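Local coordinates for DUF2666 domain-containing protein (Pyrococcus furiosus, PDB 3V68), which is of unknown function but probably binds double-stranded DNA, and carries two copies of the DUF2666 domain, at residues Leu73-Pro76 with Lys77-Arg80; Val175-Ile178 with Lys179-Ala182. All coordinates share one frame; numbering follows the deposited sequence. Where two conformers were deposited one is given.

Contact 1 of 2, residues Leu73-Pro76 with Lys77-Arg80; sequences LISP and KVSR
S75 reaches forward with its hydroxyl and meets the backbone of V78. S75 OG accepts from V78 N at 3.2 Å, and the N-H points at it fairly straight, at 160°. With chi1 at 74°, OG sits between the backbone N and the carbonyl carbon of S75, and this holds it beside the first N-H groups of the helix. The same oxygen is hydrogen-bonded to A72 O, at the end of the preceding helix 66-73. OG also lies alongside the V78 side chain, 3.5 Å from V78 CG2. This is the tight side. V78 and L73 are buried and pack on L105 of helix 91-110, and I62 touches V78 as well. S75 is the N-cap of helix 76-83, and P76 takes the first helical position. A proline fits there because its missing N-H is not needed for helical bonding. The main-chain bonds start at once: S79 N donates to S75 O at 3.1 Å, and R80 N to P76 O at 2.9 Å. P76, K77, S79 and R80 are exposed, and their side chains touch little across the turn. The K77 chain leads away from the turn. The R80 chain bends at chi3, 40°, and brings its guanidinium back. P76 O then lies over one face of that group, offset toward the rim and 3.9 Å from R80 NH1.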
loop_
_atom_site.group_PDB
_atom_site.type_symbol
_atom_site.label_atom_id
_atom_site.label_comp_id
_atom_site.label_asym_id
_atom_site.label_seq_id
_atom_site.Cartn_x
_atom_site.Cartn_y
_atom_site.Cartn_z
ATOM N N LEU A 73 7.536 -13.636 8.509
ATOM C CA LEU A 73 7.179 -12.220 8.595
ATOM C C LEU A 73 6.639 -11.787 9.962
ATOM O O LEU A 73 6.788 -10.621 10.350
ATOM C CB LEU A 73 6.194 -11.843 7.483
ATOM C CG LEU A 73 6.778 -11.699 6.071
ATOM C CD1 LEU A 73 5.663 -11.719 5.030
ATOM C CD2 LEU A 73 7.625 -10.436 5.915
ATOM N N ILE A 74 6.025 -12.720 10.687
ATOM C CA ILE A 74 5.478 -12.432 12.016
ATOM C C ILE A 74 6.448 -12.799 13.150
ATOM O O ILE A 74 6.135 -12.593 14.324
ATOM C CB ILE A 74 4.101 -13.127 12.253
ATOM C CG1 ILE A 74 4.239 -14.655 12.247
ATOM C CG2 ILE A 74 3.074 -12.670 11.217
ATOM C CD1 ILE A 74 3.019 -15.388 12.792
ATOM N N SER A 75 7.614 -13.334 12.786
ATOM C CA SER A 75 8.580 -13.859 13.756
ATOM C C SER A 75 9.321 -12.764 14.530
ATOM O O SER A 75 9.536 -11.670 14.007
ATOM C CB SER A 75 9.579 -14.801 13.069
ATOM O OG SER A 75 10.521 -14.085 12.288
ATOM N N PRO A 76 9.704 -13.055 15.790
ATOM C CA PRO A 76 10.543 -12.134 16.564
ATOM C C PRO A 76 11.886 -11.845 15.877
ATOM O O PRO A 76 12.374 -10.711 15.931
ATOM C CB PRO A 76 10.769 -12.892 17.879
ATOM C CG PRO A 76 9.601 -13.790 17.997
ATOM C CD PRO A 76 9.283 -14.217 16.594
ATOM N N LYS A 77 12.463 -12.860 15.233
ATOM C CA LYS A 77 13.719 -12.725 14.495
ATOM C C LYS A 77 13.633 -11.623 13.438
ATOM O O LYS A 77 14.504 -10.755 13.361
ATOM C CB LYS A 77 14.110 -14.062 13.852
ATOM C CG LYS A 77 15.284 -14.002 12.881
ATOM C CD LYS A 77 15.571 -15.381 12.298
ATOM C CE LYS A 77 16.410 -15.301 11.031
ATOM N NZ LYS A 77 17.779 -14.762 11.257
ATOM N N VAL A 78 12.576 -11.656 12.630
ATOM C CA VAL A 78 12.417 -10.669 11.562
ATOM C C VAL A 78 12.088 -9.289 12.130
ATOM O O VAL A 78 12.585 -8.282 11.627
ATOM C CB VAL A 78 11.402 -11.136 10.489
ATOM C CG1 VAL A 78 10.976 -9.990 9.570
ATOM C CG2 VAL A 78 12.013 -12.262 9.670
ATOM N N SER A 79 11.283 -9.243 13.190
ATOM C CA SER A 79 10.979 -7.977 13.853
ATOM C C SER A 79 12.255 -7.307 14.369
ATOM O O SER A 79 12.422 -6.094 14.242
ATOM C CB SER A 79 9.977 -8.170 14.992
ATOM O OG SER A 79 9.611 -6.918 15.547
ATOM N N ARG A 80 13.155 -8.113 14.932
ATOM C CA ARG A 80 14.457 -7.626 15.396
ATOM C C ARG A 80 15.317 -7.128 14.228
ATOM O O ARG A 80 15.959 -6.074 14.325
ATOM C CB ARG A 80 15.168 -8.728 16.190
ATOM C CG ARG A 80 16.495 -8.332 16.840
ATOM C CD ARG A 80 16.860 -9.253 18.014
ATOM N NE ARG A 80 16.559 -10.669 17.768
ATOM C CZ ARG A 80 15.516 -11.325 18.279
ATOM N NH1 ARG A 80 14.651 -10.709 19.078
ATOM N NH2 ARG A 80 15.333 -12.607 17.988
#

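Contact 2 of 2, residues Val175-Ile178 with Lys179-Ala182; sequences VNKI and KDFA
K177 and D180 form a salt bridge one helical turn apart, with K177 NZ 2.8 Å from D180 OD2. Bends at chi2 and chi3, both near -60°, curl the lysine chain over the turn and bring CE and NZ down on D180. NZ meets OD2 on the anti side, 24° out of the carboxylate plane. The curled chain also brings K177 CE to 3.9 Å from F181 CE1. Both residues meet W146: K177 by a cation-pi contact, F181 by an edge-to-face ring contact. K179 turns back along the helix. In the conformer described, its chi1 is 36°, an unusual value for a helical residue, which brings K179 CG to 3.2 Å from N176 O. K179 NZ then donates to N176 O at 2.9 Å, in the carbonyl plane and on a lone pair, and to N176 OD1 at 3.0 Å, from above that amide plane. A water bridges N176 and D180, donating to N176 OD1 and D180 OD2. Here helix 160-181 ends. K177 O accepts from both D180 N and F181 N, and A182 N closes the last turn on I178 O at 2.8 Å. K179 N is 4.2 Å from V175 O, which is hydrogen-bonded to Y224 OH of helix 219-231. D180 N lies 4.3 Å from N176 O, too far for the usual i+4 bond, and K179 NZ can supply the donor instead. Its charge near the helix end is probably favourable, and K177 probably offsets the D180 carboxylate there.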
loop_
_atom_site.group_PDB
_atom_site.type_symbol
_atom_site.label_atom_id
_atom_site.label_comp_id
_atom_site.label_asym_id
_atom_site.label_seq_id
_atom_site.Cartn_x
_atom_site.Cartn_y
_atom_site.Cartn_z
ATOM N N VAL A 175 -7.299 2.218 -2.043
ATOM C CA VAL A 175 -7.743 0.966 -1.426
ATOM C C VAL A 175 -9.159 1.100 -0.853
ATOM O O VAL A 175 -9.991 0.206 -1.025
ATOM C CB VAL A 175 -6.735 0.474 -0.348
ATOM C CG1 VAL A 175 -7.261 -0.763 0.375
ATOM C CG2 VAL A 175 -5.398 0.155 -0.987
ATOM N N ASN A 176 -9.439 2.224 -0.200
ATOM C CA ASN A 176 -10.770 2.471 0.355
ATOM C C ASN A 176 -11.846 2.536 -0.730
ATOM O O ASN A 176 -12.939 1.992 -0.567
ATOM C CB ASN A 176 -10.773 3.759 1.188
ATOM C CG ASN A 176 -12.153 4.108 1.728
ATOM O OD1 ASN A 176 -12.819 3.281 2.345
ATOM N ND2 ASN A 176 -12.579 5.340 1.499
ATOM N N LYS A 177 -11.529 3.191 -1.842
ATOM C CA LYS A 177 -12.541 3.497 -2.847
ATOM C C LYS A 177 -12.736 2.427 -3.918
ATOM O O LYS A 177 -13.802 2.353 -4.519
ATOM C CB LYS A 177 -12.289 4.868 -3.484
ATOM C CG LYS A 177 -12.457 6.045 -2.517
ATOM C CD LYS A 177 -13.861 6.113 -1.893
ATOM C CE LYS A 177 -14.946 6.400 -2.930
ATOM N NZ LYS A 177 -16.297 6.398 -2.303
ATOM N N ILE A 178 -11.718 1.603 -4.170
ATOM C CA ILE A 178 -11.864 0.526 -5.154
ATOM C C ILE A 178 -13.051 -0.382 -4.807
ATOM O O ILE A 178 -13.824 -0.764 -5.688
ATOM C CB ILE A 178 -10.554 -0.293 -5.339
ATOM C CG1 ILE A 178 -9.507 0.535 -6.085
ATOM C CG2 ILE A 178 -10.814 -1.591 -6.122
ATOM C CD1 ILE A 178 -8.082 0.012 -5.932
ATOM N N LYS A 179 -13.203 -0.706 -3.526
ATOM C CA LYS A 179 -14.309 -1.557 -3.095
ATOM C C LYS A 179 -15.697 -0.916 -3.266
ATOM O O LYS A 179 -16.703 -1.624 -3.320
ATOM C CB LYS A 179 -14.099 -2.081 -1.669
ATOM C CG LYS A 179 -13.423 -1.123 -0.717
ATOM C CD LYS A 179 -13.448 -1.673 0.703
ATOM C CE LYS A 179 -12.946 -0.649 1.709
ATOM N NZ LYS A 179 -13.844 0.544 1.830
ATOM N N ASP A 180 -15.744 0.412 -3.363
ATOM C CA ASP A 180 -16.990 1.128 -3.667
ATOM C C ASP A 180 -17.320 1.060 -5.156
ATOM O O ASP A 180 -18.459 0.761 -5.537
ATOM C CB ASP A 180 -16.911 2.594 -3.226
ATOM C CG ASP A 180 -16.875 2.756 -1.714
ATOM O OD1 ASP A 180 -17.361 1.858 -0.991
ATOM O OD2 ASP A 180 -16.369 3.800 -1.246
ATOM N N PHE A 181 -16.325 1.342 -5.992
ATOM C CA PHE A 181 -16.526 1.340 -7.438
ATOM C C PHE A 181 -16.678 -0.059 -8.018
ATOM O O PHE A 181 -17.350 -0.238 -9.034
ATOM C CB PHE A 181 -15.424 2.131 -8.145
ATOM C CG PHE A 181 -15.529 3.607 -7.919
ATOM C CD1 PHE A 181 -14.695 4.253 -7.015
ATOM C CD2 PHE A 181 -16.502 4.347 -8.577
ATOM C CE1 PHE A 181 -14.813 5.625 -6.794
ATOM C CE2 PHE A 181 -16.628 5.713 -8.360
ATOM C CZ PHE A 181 -15.782 6.352 -7.467
ATOM N N ALA A 182 -16.081 -1.048 -7.359
ATOM C CA ALA A 182 -16.212 -2.435 -7.789
ATOM C C ALA A 182 -17.272 -3.223 -7.002
ATOM O O ALA A 182 -17.400 -4.437 -7.177
ATOM C CB ALA A 182 -14.861 -3.133 -7.742
HETATM O O HOH W 1 -15.504 3.826 1.356
#

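Contact 1 starts one helix and contact 2 ends another. Residues 73-80 open helix 76-83, and residues 175-182 close helix 160-181. They lie in different DUF2666 ranges of the chain, on opposite sides of its centre. Their centres are 32 Å apart and their nearest atoms about 17 Å apart, with no direct touch. Contact 1 lies farther out, 20 Å from the chain centre against 14 Å for contact 2. Both reach across to the other half: L73 and I74 touch L235, and I178 and F181 rest on helix 26-43. A bound MPD, probably from crystallisation, lies about 4 Å from the K179 side chain.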